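Local coordinates for protein cellulase (glycosyl hydrolase family 5) (Bacteroides ovatus, PDB 3ZMR) that cleaves the beta-1,4-glucan backbone of xyloglucan internally, with retention of the beta configuration, to release xyloglucan oligosaccharides, at residues Ile331-His336 against Val389-Gly394; Leu304-Tyr309 against Ala318-Pro323; Thr311-Ala316 against Cys335-Pro340. One frame throughout, in Å; residues are numbered along the deposited sequence. Where two conformers were deposited one is given.

How the contacts relate
From the N terminus, strand 304-307 opens contact 2, which closes a short loop when the chain returns at 318-323 after helix 313-319. Contact 3 starts within that loop, at 311-316, and closes only at 335-340, so contacts 2 and 3 cross. Both belong to one beta-alpha-beta unit: contact 2 ties the first strand to the exit from the helix, contact 3 the helix start to the end of the second strand. Contact 1 opens on that same strand, at 331, just before contact 3 closes, shares Cys335 and His336 with it, and closes a longer loop at 389-394. Together they join three successive strands of the barrel, with Glu334 N bonding to Val306 O at 2.8 Å.

Contact 1. Residues Ile331-His336 against Val389-Gly394; sequences IFLECH and VPVIIG
Gly394 runs so close to the carboxylate of Glu334 that a CB built on it would stand 2.0 Å from Glu334 OE2. The segments carry adjacent parallel strands of the (beta/alpha)8 barrel, 331-336 and 391-394, laddered by four backbone bonds: Leu333 N to Pro390 O, Ile392 N to Leu333 O, Cys335 N to Ile392 O and Gly394 N to Cys335 O. Leu333 and Val391 lie side by side toward Phe384 of helix 382-386, whereas Glu334 and Ile392 occupy the other face. Near the start of the strands, Pro390 CG sits over one face of the Phe332 ring, 3.7 Å from its centroid, a CH-pi contact. In Ile392, chi1 -68° sets CG1 beside the backbone N, and the extended chain beyond it brings CD1 to 3.4 Å from Phe332 CD2. With an alanine in place of Phe332, Pro390 CG and Ile392 CD1 would probably lose their common partner and a gap would open between them. At the other end His336, whose ND1 bonds to Glu262, donates from NE2 to Glu334 OE2 at 2.8 Å, an oxygen also salt-bridged to Arg172; the oxygen lies in the imidazole plane, but the nitrogen meets it from 49° above the carboxylate plane.

Contact 2. Residues Leu304-Tyr309 against Ala318-Pro323; sequences LIVQAY and AHFTMP. With EDO (1,2-ethanediol), chain G.
Val306 to Ala308 and Phe320 to Pro323 run in nearly opposite directions, 160° apart, but are not paired as strands: no hydrogen bond joins them. Their spacing is uneven, with Ala308 CA 5.8 Å from Phe320 CA and Val306 CA 8.4 Å from Pro323 CA, and side chains fill the wider end. Phe320 reaches across with CG anti to its own N (chi1 168°) and presents a ring edge to Val306, whose CG2 lies near the ring plane, 3.6 Å from Phe320 CZ. Farther along that edge, Phe320 CD1 comes to 4.0 Å from Gln307 O, an oxygen that accepts hydrogen bonds from Asn285 and Gln281 of helix 275-293. Val306 also meets Pro323, each reaching toward the other, with Val306 CG2 4.1 Å from Pro323 CD. The contact belongs to the beta-alpha-beta unit formed by strand 304-307, helix 313-319 and strand 331-337 of the barrel, and Phe320 packs back on the sheet just after the helix, touching Leu333 of the next strand as well. Alternation along strand 304-307 sends Gln307 the other way. Its chain is folded (chi2 64°), and NE2 makes a weak bond back to Ile305 O at 3.1 Å, while OE1 bonds to Thr260 and NE2 also serves Glu334. The imidazole of His319 is stacked with Tyr278, and Ala318 CB stands over one of its faces, offset toward the rim. At the imidazole edge, His319 NE2 shares a hydrogen bond of 2.8 Å with O2 of a 1,2-ethanediol, probably a crystallisation additive.

Contact 3. Residues Thr311-Ala316 against Cys335-Pro340; sequences TDVAKA and CHYYDP. With BGC (beta-D-glucopyranose), chain C; GLC (alpha-D-glucopyranose), chain L; EDO (1,2-ethanediol), chain J.
Thr311 covers one face of the His336 imidazole: its CG2 stands over the centre, 3.8 Å from the centroid and 6° off the ring normal, a CH-pi contact. A chi1 of 59° sets CG2 anti to the carbonyl carbon, which puts it over the ring centre, while Thr311 OG1 stands close to His336 CG at 3.2 Å. A bound glucose, modelled as both beta and alpha anomers in one place, approaches the ring obliquely, with BGC O2 3.9 Å from His336 CE1. The Tyr338 ring has O2 of a 1,2-ethanediol in plane at its edge, and its OH, which bonds to Glu395, comes 3.7 Å from BGC C5. Over the centre of one face of Tyr337 lies the backbone N of Asp339. The backbones also meet directly: His336 N donates to Thr311 O at 2.8 Å, where Thr311 takes a left-handed backbone conformation (phi 48°). A water bridges the segments too, accepting from Val313 N and donating to His336 O. One residue earlier in the strand, Cys335 packs against the helix, its CB 3.8 Å from Val313 CG2 and its SG 3.8 Å from Ala316 CB. Asp312 caps that helix as N-cap residue, OD2 accepting from Lys315 N at 2.9 Å, while OD1 takes a hydrogen bond from the ethanediol. Helix starts and strand ends thus meet at the C-terminal rim of the barrel, where family 5 glycosidases place their active site: here Glu262, the proton donor by analogy with relatives, and Glu395, the inferred nucleophile, border the glucose pocket with His336 and Tyr338.

Contact 1. Residues Ile331-His336 against Val389-Gly394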
loop_
_atom_site.group_PDB
_atom_site.type_symbol
_atom_site.label_atom_id
_atom_site.label_comp_id
_atom_site.label_asym_id
_atom_site.label_seq_id
_atom_site.Cartn_x
_atom_site.Cartn_y
_atom_site.Cartn_z
ATOM N N ILE A 331 0.126 10.727 -0.961
ATOM C CA ILE A 331 -0.081 9.290 -0.764
ATOM C C ILE A 331 -0.668 8.619 -2.011
ATOM O O ILE A 331 -1.613 9.097 -2.652
ATOM C CB ILE A 331 -0.969 8.984 0.461
ATOM C CG1 ILE A 331 -0.238 9.439 1.752
ATOM C CG2 ILE A 331 -1.268 7.479 0.550
ATOM C CD1 ILE A 331 -0.993 9.321 3.041
ATOM N N PHE A 332 -0.058 7.488 -2.352
ATOM C CA PHE A 332 -0.577 6.548 -3.363
ATOM C C PHE A 332 -1.198 5.324 -2.670
ATOM O O PHE A 332 -0.701 4.900 -1.614
ATOM C CB PHE A 332 0.561 5.921 -4.183
ATOM C CG PHE A 332 1.228 6.811 -5.200
ATOM C CD1 PHE A 332 2.115 7.821 -4.840
ATOM C CD2 PHE A 332 1.069 6.531 -6.556
ATOM C CE1 PHE A 332 2.773 8.582 -5.818
ATOM C CE2 PHE A 332 1.708 7.275 -7.533
ATOM C CZ PHE A 332 2.571 8.307 -7.179
ATOM N N LEU A 333 -2.171 4.702 -3.333
ATOM C CA LEU A 333 -2.633 3.351 -2.995
ATOM C C LEU A 333 -1.895 2.341 -3.874
ATOM O O LEU A 333 -1.634 2.605 -5.065
ATOM C CB LEU A 333 -4.136 3.221 -3.293
ATOM C CG LEU A 333 -4.751 1.822 -3.188
ATOM C CD1 LEU A 333 -4.743 1.343 -1.750
ATOM C CD2 LEU A 333 -6.179 1.865 -3.669
ATOM N N GLU A 334 -1.588 1.171 -3.293
ATOM C CA GLU A 334 -1.018 0.031 -4.026
ATOM C C GLU A 334 -1.931 -1.195 -3.937
ATOM O O GLU A 334 -2.333 -1.607 -2.854
ATOM C CB GLU A 334 0.366 -0.332 -3.486
ATOM C CG GLU A 334 0.990 -1.561 -4.136
ATOM C CD GLU A 334 2.394 -1.855 -3.684
ATOM O OE1 GLU A 334 2.853 -1.251 -2.662
ATOM O OE2 GLU A 334 3.049 -2.717 -4.350
ATOM N N CYS A 335 -2.192 -1.776 -5.112
ATOM C CA CYS A 335 -2.779 -3.094 -5.266
ATOM C C CYS A 335 -1.862 -3.923 -6.157
ATOM O O CYS A 335 -1.024 -3.376 -6.892
ATOM C CB CYS A 335 -4.157 -3.032 -5.920
ATOM S SG CYS A 335 -5.393 -2.092 -4.973
ATOM N N HIS A 336 -2.022 -5.243 -6.081
ATOM C CA HIS A 336 -1.386 -6.157 -7.008
ATOM C C HIS A 336 -2.476 -6.809 -7.828
ATOM O O HIS A 336 -3.627 -6.854 -7.402
ATOM C CB HIS A 336 -0.526 -7.187 -6.263
ATOM C CG HIS A 336 0.597 -6.600 -5.474
ATOM N ND1 HIS A 336 1.339 -7.323 -4.571
ATOM C CD2 HIS A 336 1.122 -5.352 -5.477
ATOM C CE1 HIS A 336 2.257 -6.533 -4.040
ATOM N NE2 HIS A 336 2.133 -5.330 -4.562
ATOM N N VAL A 389 -6.593 10.173 -5.602
ATOM C CA VAL A 389 -5.650 9.213 -5.002
ATOM C C VAL A 389 -5.137 8.311 -6.116
ATOM O O VAL A 389 -5.917 7.505 -6.693
ATOM C CB VAL A 389 -6.322 8.365 -3.921
ATOM C CG1 VAL A 389 -5.337 7.336 -3.367
ATOM C CG2 VAL A 389 -6.856 9.257 -2.803
ATOM N N PRO A 390 -3.842 8.466 -6.478
ATOM C CA PRO A 390 -3.304 7.614 -7.535
ATOM C C PRO A 390 -3.108 6.194 -7.059
ATOM O O PRO A 390 -3.052 5.924 -5.843
ATOM C CB PRO A 390 -1.984 8.293 -7.867
ATOM C CG PRO A 390 -1.525 8.871 -6.547
ATOM C CD PRO A 390 -2.812 9.334 -5.898
ATOM N N VAL A 391 -3.023 5.294 -8.032
ATOM C CA VAL A 391 -2.934 3.858 -7.756
ATOM C C VAL A 391 -1.793 3.261 -8.561
ATOM O O VAL A 391 -1.732 3.409 -9.776
ATOM C CB VAL A 391 -4.247 3.112 -8.078
ATOM C CG1 VAL A 391 -4.134 1.637 -7.751
ATOM C CG2 VAL A 391 -5.435 3.726 -7.358
ATOM N N ILE A 392 -0.908 2.569 -7.840
ATOM C CA ILE A 392 0.128 1.749 -8.417
ATOM C C ILE A 392 -0.333 0.299 -8.383
ATOM O O ILE A 392 -0.740 -0.216 -7.351
ATOM C CB ILE A 392 1.450 1.907 -7.651
ATOM C CG1 ILE A 392 2.007 3.312 -7.862
ATOM C CG2 ILE A 392 2.497 0.904 -8.119
ATOM C CD1 ILE A 392 3.027 3.740 -6.827
ATOM N N ILE A 393 -0.323 -0.341 -9.554
ATOM C CA ILE A 393 -0.449 -1.797 -9.631
ATOM C C ILE A 393 0.981 -2.301 -9.484
ATOM O O ILE A 393 1.770 -2.380 -10.437
ATOM C CB ILE A 393 -1.149 -2.278 -10.927
ATOM C CG1 ILE A 393 -2.567 -1.671 -11.025
ATOM C CG2 ILE A 393 -1.168 -3.808 -11.051
ATOM C CD1 ILE A 393 -3.493 -2.002 -9.870
ATOM N N GLY A 394 1.331 -2.582 -8.230
ATOM C CA GLY A 394 2.734 -2.789 -7.860
ATOM C C GLY A 394 3.364 -4.054 -8.395
ATOM O O GLY A 394 4.597 -4.134 -8.485
#

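Contact 2. Residues Leu304-Tyr309 against Ala318-Pro323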
loop_
_atom_site.group_PDB
_atom_site.type_symbol
_atom_site.label_atom_id
_atom_site.label_comp_id
_atom_site.label_asym_id
_atom_site.label_seq_id
_atom_site.Cartn_x
_atom_site.Cartn_y
_atom_site.Cartn_z
ATOM N N LEU A 304 4.459 8.725 -0.507
ATOM C CA LEU A 304 4.366 7.444 0.206
ATOM C C LEU A 304 3.283 6.572 -0.416
ATOM O O LEU A 304 2.268 7.064 -0.897
ATOM C CB LEU A 304 4.095 7.666 1.697
ATOM C CG LEU A 304 5.061 8.594 2.449
ATOM C CD1 LEU A 304 4.675 8.669 3.911
ATOM C CD2 LEU A 304 6.513 8.186 2.293
ATOM N N ILE A 305 3.480 5.260 -0.311
ATOM C CA ILE A 305 2.618 4.292 -0.949
ATOM C C ILE A 305 2.118 3.322 0.124
ATOM O O ILE A 305 2.927 2.677 0.815
ATOM C CB ILE A 305 3.350 3.499 -2.032
ATOM C CG1 ILE A 305 3.982 4.399 -3.072
ATOM C CG2 ILE A 305 2.412 2.486 -2.679
ATOM C CD1 ILE A 305 5.075 3.726 -3.860
ATOM N N VAL A 306 0.796 3.245 0.294
ATOM C CA VAL A 306 0.163 2.397 1.269
ATOM C C VAL A 306 -0.687 1.347 0.567
ATOM O O VAL A 306 -1.114 1.538 -0.578
ATOM C CB VAL A 306 -0.656 3.230 2.301
ATOM C CG1 VAL A 306 0.287 4.092 3.142
ATOM C CG2 VAL A 306 -1.772 4.036 1.638
ATOM N N GLN A 307 -0.885 0.199 1.230
ATOM C CA GLN A 307 -1.418 -0.975 0.559
ATOM C C GLN A 307 -2.836 -1.331 0.964
ATOM O O GLN A 307 -3.237 -1.179 2.133
ATOM C CB GLN A 307 -0.539 -2.182 0.876
ATOM C CG GLN A 307 0.855 -2.123 0.274
ATOM C CD GLN A 307 1.677 -0.981 0.814
ATOM O OE1 GLN A 307 1.797 -0.784 2.047
ATOM N NE2 GLN A 307 2.271 -0.216 -0.087
ATOM N N ALA A 308 -3.593 -1.802 -0.012
ATOM C CA ALA A 308 -4.864 -2.475 0.277
ATOM C C ALA A 308 -4.613 -3.790 1.022
ATOM O O ALA A 308 -3.506 -4.334 0.986
ATOM C CB ALA A 308 -5.608 -2.737 -1.005
ATOM N N TYR A 309 -5.646 -4.275 1.696
ATOM C CA TYR A 309 -5.581 -5.551 2.398
ATOM C C TYR A 309 -5.267 -6.633 1.345
ATOM O O TYR A 309 -5.942 -6.705 0.327
ATOM C CB TYR A 309 -6.892 -5.837 3.122
ATOM C CG TYR A 309 -6.784 -6.982 4.113
ATOM C CD1 TYR A 309 -6.905 -8.303 3.696
ATOM C CD2 TYR A 309 -6.539 -6.747 5.464
ATOM C CE1 TYR A 309 -6.770 -9.351 4.593
ATOM C CE2 TYR A 309 -6.433 -7.795 6.378
ATOM C CZ TYR A 309 -6.538 -9.092 5.930
ATOM O OH TYR A 309 -6.422 -10.100 6.862
ATOM N N ALA A 318 -13.648 -1.858 -1.076
ATOM C CA ALA A 318 -14.602 -2.084 0.030
ATOM C C ALA A 318 -14.097 -1.625 1.406
ATOM O O ALA A 318 -14.898 -1.282 2.288
ATOM C CB ALA A 318 -14.998 -3.565 0.081
ATOM N N HIS A 319 -12.785 -1.656 1.629
ATOM C CA HIS A 319 -12.263 -1.526 2.995
ATOM C C HIS A 319 -11.069 -0.610 3.228
ATOM O O HIS A 319 -10.715 -0.353 4.382
ATOM C CB HIS A 319 -11.891 -2.914 3.546
ATOM C CG HIS A 319 -12.994 -3.917 3.450
ATOM N ND1 HIS A 319 -14.091 -3.881 4.275
ATOM C CD2 HIS A 319 -13.159 -4.990 2.638
ATOM C CE1 HIS A 319 -14.894 -4.884 3.968
ATOM N NE2 HIS A 319 -14.342 -5.579 2.986
ATOM N N PHE A 320 -10.380 -0.168 2.184
ATOM C CA PHE A 320 -9.195 0.669 2.385
ATOM C C PHE A 320 -9.639 2.038 2.874
ATOM O O PHE A 320 -10.580 2.624 2.308
ATOM C CB PHE A 320 -8.373 0.797 1.079
ATOM C CG PHE A 320 -7.306 1.861 1.153
ATOM C CD1 PHE A 320 -6.070 1.580 1.718
ATOM C CD2 PHE A 320 -7.532 3.140 0.662
ATOM C CE1 PHE A 320 -5.086 2.550 1.768
ATOM C CE2 PHE A 320 -6.552 4.100 0.693
ATOM C CZ PHE A 320 -5.358 3.813 1.291
ATOM N N THR A 321 -8.960 2.529 3.903
ATOM C CA THR A 321 -9.138 3.906 4.378
ATOM C C THR A 321 -7.833 4.703 4.220
ATOM O O THR A 321 -6.756 4.204 4.474
ATOM C CB THR A 321 -9.635 3.932 5.836
ATOM O OG1 THR A 321 -8.654 3.334 6.698
ATOM C CG2 THR A 321 -10.983 3.212 5.951
ATOM N N MET A 322 -7.953 5.967 3.816
ATOM C CA MET A 322 -6.785 6.826 3.648
ATOM C C MET A 322 -6.187 7.149 5.005
ATOM O O MET A 322 -6.907 7.579 5.925
ATOM C CB MET A 322 -7.139 8.135 2.927
ATOM C CG MET A 322 -7.281 7.996 1.422
ATOM S SD MET A 322 -5.764 7.589 0.548
ATOM C CE MET A 322 -4.883 9.143 0.428
ATOM N N PRO A 323 -4.868 6.959 5.158
ATOM C CA PRO A 323 -4.270 7.426 6.391
ATOM C C PRO A 323 -4.382 8.957 6.528
ATOM O O PRO A 323 -4.394 9.671 5.548
ATOM C CB PRO A 323 -2.800 7.025 6.261
ATOM C CG PRO A 323 -2.763 5.938 5.227
ATOM C CD PRO A 323 -3.882 6.302 4.287
HETATM C C1 EDO G . -14.071 -7.038 -0.048
HETATM O O1 EDO G . -13.862 -7.702 -1.288
HETATM C C2 EDO G . -14.638 -7.934 1.057
HETATM O O2 EDO G . -15.870 -7.421 1.563
#

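Contact 3. Residues Thr311-Ala316 against Cys335-Pro340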
loop_
_atom_site.group_PDB
_atom_site.type_symbol
_atom_site.label_atom_id
_atom_site.label_comp_id
_atom_site.label_asym_id
_atom_site.label_seq_id
_atom_site.Cartn_x
_atom_site.Cartn_y
_atom_site.Cartn_z
ATOM N N THR A 311 -3.157 -6.567 -0.754
ATOM C CA THR A 311 -3.037 -5.772 -2.031
ATOM C C THR A 311 -4.188 -6.101 -3.026
ATOM O O THR A 311 -4.049 -5.987 -4.234
ATOM C CB THR A 311 -1.668 -5.865 -2.715
ATOM O OG1 THR A 311 -1.381 -7.232 -3.039
ATOM C CG2 THR A 311 -0.603 -5.281 -1.847
ATOM N N ASP A 312 -5.349 -6.460 -2.487
ATOM C CA ASP A 312 -6.452 -6.929 -3.342
ATOM C C ASP A 312 -7.330 -5.767 -3.784
ATOM O O ASP A 312 -7.770 -4.959 -2.957
ATOM C CB ASP A 312 -7.307 -7.948 -2.583
ATOM C CG ASP A 312 -8.457 -8.456 -3.395
ATOM O OD1 ASP A 312 -8.206 -9.264 -4.309
ATOM O OD2 ASP A 312 -9.599 -8.025 -3.180
ATOM N N VAL A 313 -7.621 -5.704 -5.084
ATOM C CA VAL A 313 -8.422 -4.625 -5.641
ATOM C C VAL A 313 -9.804 -4.531 -5.003
ATOM O O VAL A 313 -10.213 -3.446 -4.561
ATOM C CB VAL A 313 -8.518 -4.707 -7.173
ATOM C CG1 VAL A 313 -9.511 -3.655 -7.703
ATOM C CG2 VAL A 313 -7.141 -4.507 -7.806
ATOM N N ALA A 314 -10.558 -5.627 -4.954
ATOM C CA ALA A 314 -11.921 -5.539 -4.424
ATOM C C ALA A 314 -11.900 -5.135 -2.944
ATOM O O ALA A 314 -12.754 -4.378 -2.491
ATOM C CB ALA A 314 -12.693 -6.839 -4.649
ATOM N N LYS A 315 -10.939 -5.648 -2.185
ATOM C CA LYS A 315 -10.803 -5.262 -0.777
ATOM C C LYS A 315 -10.392 -3.794 -0.597
ATOM O O LYS A 315 -10.712 -3.165 0.427
ATOM C CB LYS A 315 -9.891 -6.213 -0.002
ATOM C CG LYS A 315 -10.477 -7.616 0.180
ATOM C CD LYS A 315 -9.495 -8.569 0.831
ATOM C CE LYS A 315 -10.099 -9.942 1.050
ATOM N NZ LYS A 315 -10.396 -10.638 -0.216
ATOM N N ALA A 316 -9.640 -3.262 -1.561
ATOM C CA ALA A 316 -9.317 -1.820 -1.532
ATOM C C ALA A 316 -10.603 -1.006 -1.618
ATOM O O ALA A 316 -10.880 -0.123 -0.796
ATOM C CB ALA A 316 -8.377 -1.445 -2.677
ATOM N N CYS A 335 -2.192 -1.776 -5.112
ATOM C CA CYS A 335 -2.779 -3.094 -5.266
ATOM C C CYS A 335 -1.862 -3.923 -6.157
ATOM O O CYS A 335 -1.024 -3.376 -6.892
ATOM C CB CYS A 335 -4.157 -3.032 -5.920
ATOM S SG CYS A 335 -5.393 -2.092 -4.973
ATOM N N HIS A 336 -2.022 -5.243 -6.081
ATOM C CA HIS A 336 -1.386 -6.157 -7.008
ATOM C C HIS A 336 -2.476 -6.809 -7.828
ATOM O O HIS A 336 -3.627 -6.854 -7.402
ATOM C CB HIS A 336 -0.526 -7.187 -6.263
ATOM C CG HIS A 336 0.597 -6.600 -5.474
ATOM N ND1 HIS A 336 1.339 -7.323 -4.571
ATOM C CD2 HIS A 336 1.122 -5.352 -5.477
ATOM C CE1 HIS A 336 2.257 -6.533 -4.040
ATOM N NE2 HIS A 336 2.133 -5.330 -4.562
ATOM N N TYR A 337 -2.118 -7.351 -8.987
ATOM C CA TYR A 337 -3.157 -7.891 -9.896
ATOM C C TYR A 337 -2.595 -9.099 -10.640
ATOM O O TYR A 337 -1.722 -8.966 -11.495
ATOM C CB TYR A 337 -3.654 -6.838 -10.897
ATOM C CG TYR A 337 -4.859 -7.326 -11.654
ATOM C CD1 TYR A 337 -6.109 -7.411 -11.047
ATOM C CD2 TYR A 337 -4.734 -7.785 -12.960
ATOM C CE1 TYR A 337 -7.194 -7.912 -11.735
ATOM C CE2 TYR A 337 -5.811 -8.275 -13.665
ATOM C CZ TYR A 337 -7.051 -8.332 -13.043
ATOM O OH TYR A 337 -8.144 -8.825 -13.722
ATOM N N TYR A 338 -3.139 -10.254 -10.302
ATOM C CA TYR A 338 -2.721 -11.534 -10.902
ATOM C C TYR A 338 -3.898 -12.381 -11.419
ATOM O O TYR A 338 -3.738 -13.563 -11.702
ATOM C CB TYR A 338 -1.895 -12.332 -9.908
ATOM C CG TYR A 338 -0.500 -11.813 -9.651
ATOM C CD1 TYR A 338 0.482 -11.924 -10.618
ATOM C CD2 TYR A 338 -0.157 -11.233 -8.432
ATOM C CE1 TYR A 338 1.776 -11.498 -10.371
ATOM C CE2 TYR A 338 1.129 -10.811 -8.179
ATOM C CZ TYR A 338 2.104 -10.955 -9.144
ATOM O OH TYR A 338 3.413 -10.589 -8.915
ATOM N N ASP A 339 -5.082 -11.789 -11.565
ATOM C CA ASP A 339 -6.213 -12.534 -12.089
ATOM C C ASP A 339 -6.015 -12.736 -13.589
ATOM O O ASP A 339 -5.572 -11.836 -14.293
ATOM C CB ASP A 339 -7.550 -11.787 -11.873
ATOM C CG ASP A 339 -7.901 -11.569 -10.402
ATOM O OD1 ASP A 339 -7.345 -12.257 -9.520
ATOM O OD2 ASP A 339 -8.785 -10.705 -10.158
ATOM N N PRO A 340 -6.395 -13.914 -14.120
ATOM C CA PRO A 340 -6.813 -15.093 -13.399
ATOM C C PRO A 340 -5.612 -15.910 -12.924
ATOM O O PRO A 340 -4.658 -16.180 -13.695
ATOM C CB PRO A 340 -7.607 -15.879 -14.451
ATOM C CG PRO A 340 -7.018 -15.489 -15.762
ATOM C CD PRO A 340 -6.347 -14.135 -15.576
HETATM C C2 BGC C . 4.110 -11.116 -3.689
HETATM C C3 BGC C . 5.320 -11.654 -4.470
HETATM C C4 BGC C . 5.026 -12.987 -5.150
HETATM C C5 BGC C . 3.753 -12.734 -5.969
HETATM C C6 BGC C . 3.377 -13.962 -6.780
HETATM C C1 BGC C . 2.752 -11.151 -4.405
HETATM O O2 BGC C . 4.379 -9.773 -3.289
HETATM O O3 BGC C . 6.425 -11.805 -3.554
HETATM O O4 BGC C . 6.182 -13.421 -5.923
HETATM O O5 BGC C . 2.644 -12.386 -5.117
HETATM O O6 BGC C . 3.417 -15.087 -5.885
HETATM C C1 GLC L . 3.029 -11.228 -4.808
HETATM C C2 GLC L . 4.224 -11.170 -3.864
HETATM C C3 GLC L . 5.499 -11.694 -4.526
HETATM C C4 GLC L . 5.182 -13.088 -5.078
HETATM C C5 GLC L . 3.885 -13.066 -5.900
HETATM C C6 GLC L . 3.507 -14.414 -6.507
HETATM O O2 GLC L . 4.359 -9.854 -3.394
HETATM O O3 GLC L . 6.625 -11.663 -3.620
HETATM O O4 GLC L . 6.266 -13.431 -5.896
HETATM O O5 GLC L . 2.816 -12.579 -5.121
HETATM O O6 GLC L . 4.100 -14.466 -7.791
HETATM C C1 EDO J . -4.698 -10.078 -4.301
HETATM O O1 EDO J . -5.742 -10.069 -5.301
HETATM C C2 EDO J . -3.366 -9.582 -4.873
HETATM O O2 EDO J . -2.862 -10.536 -5.821
HETATM O O HOH W 1 -6.126 -7.702 -6.803
#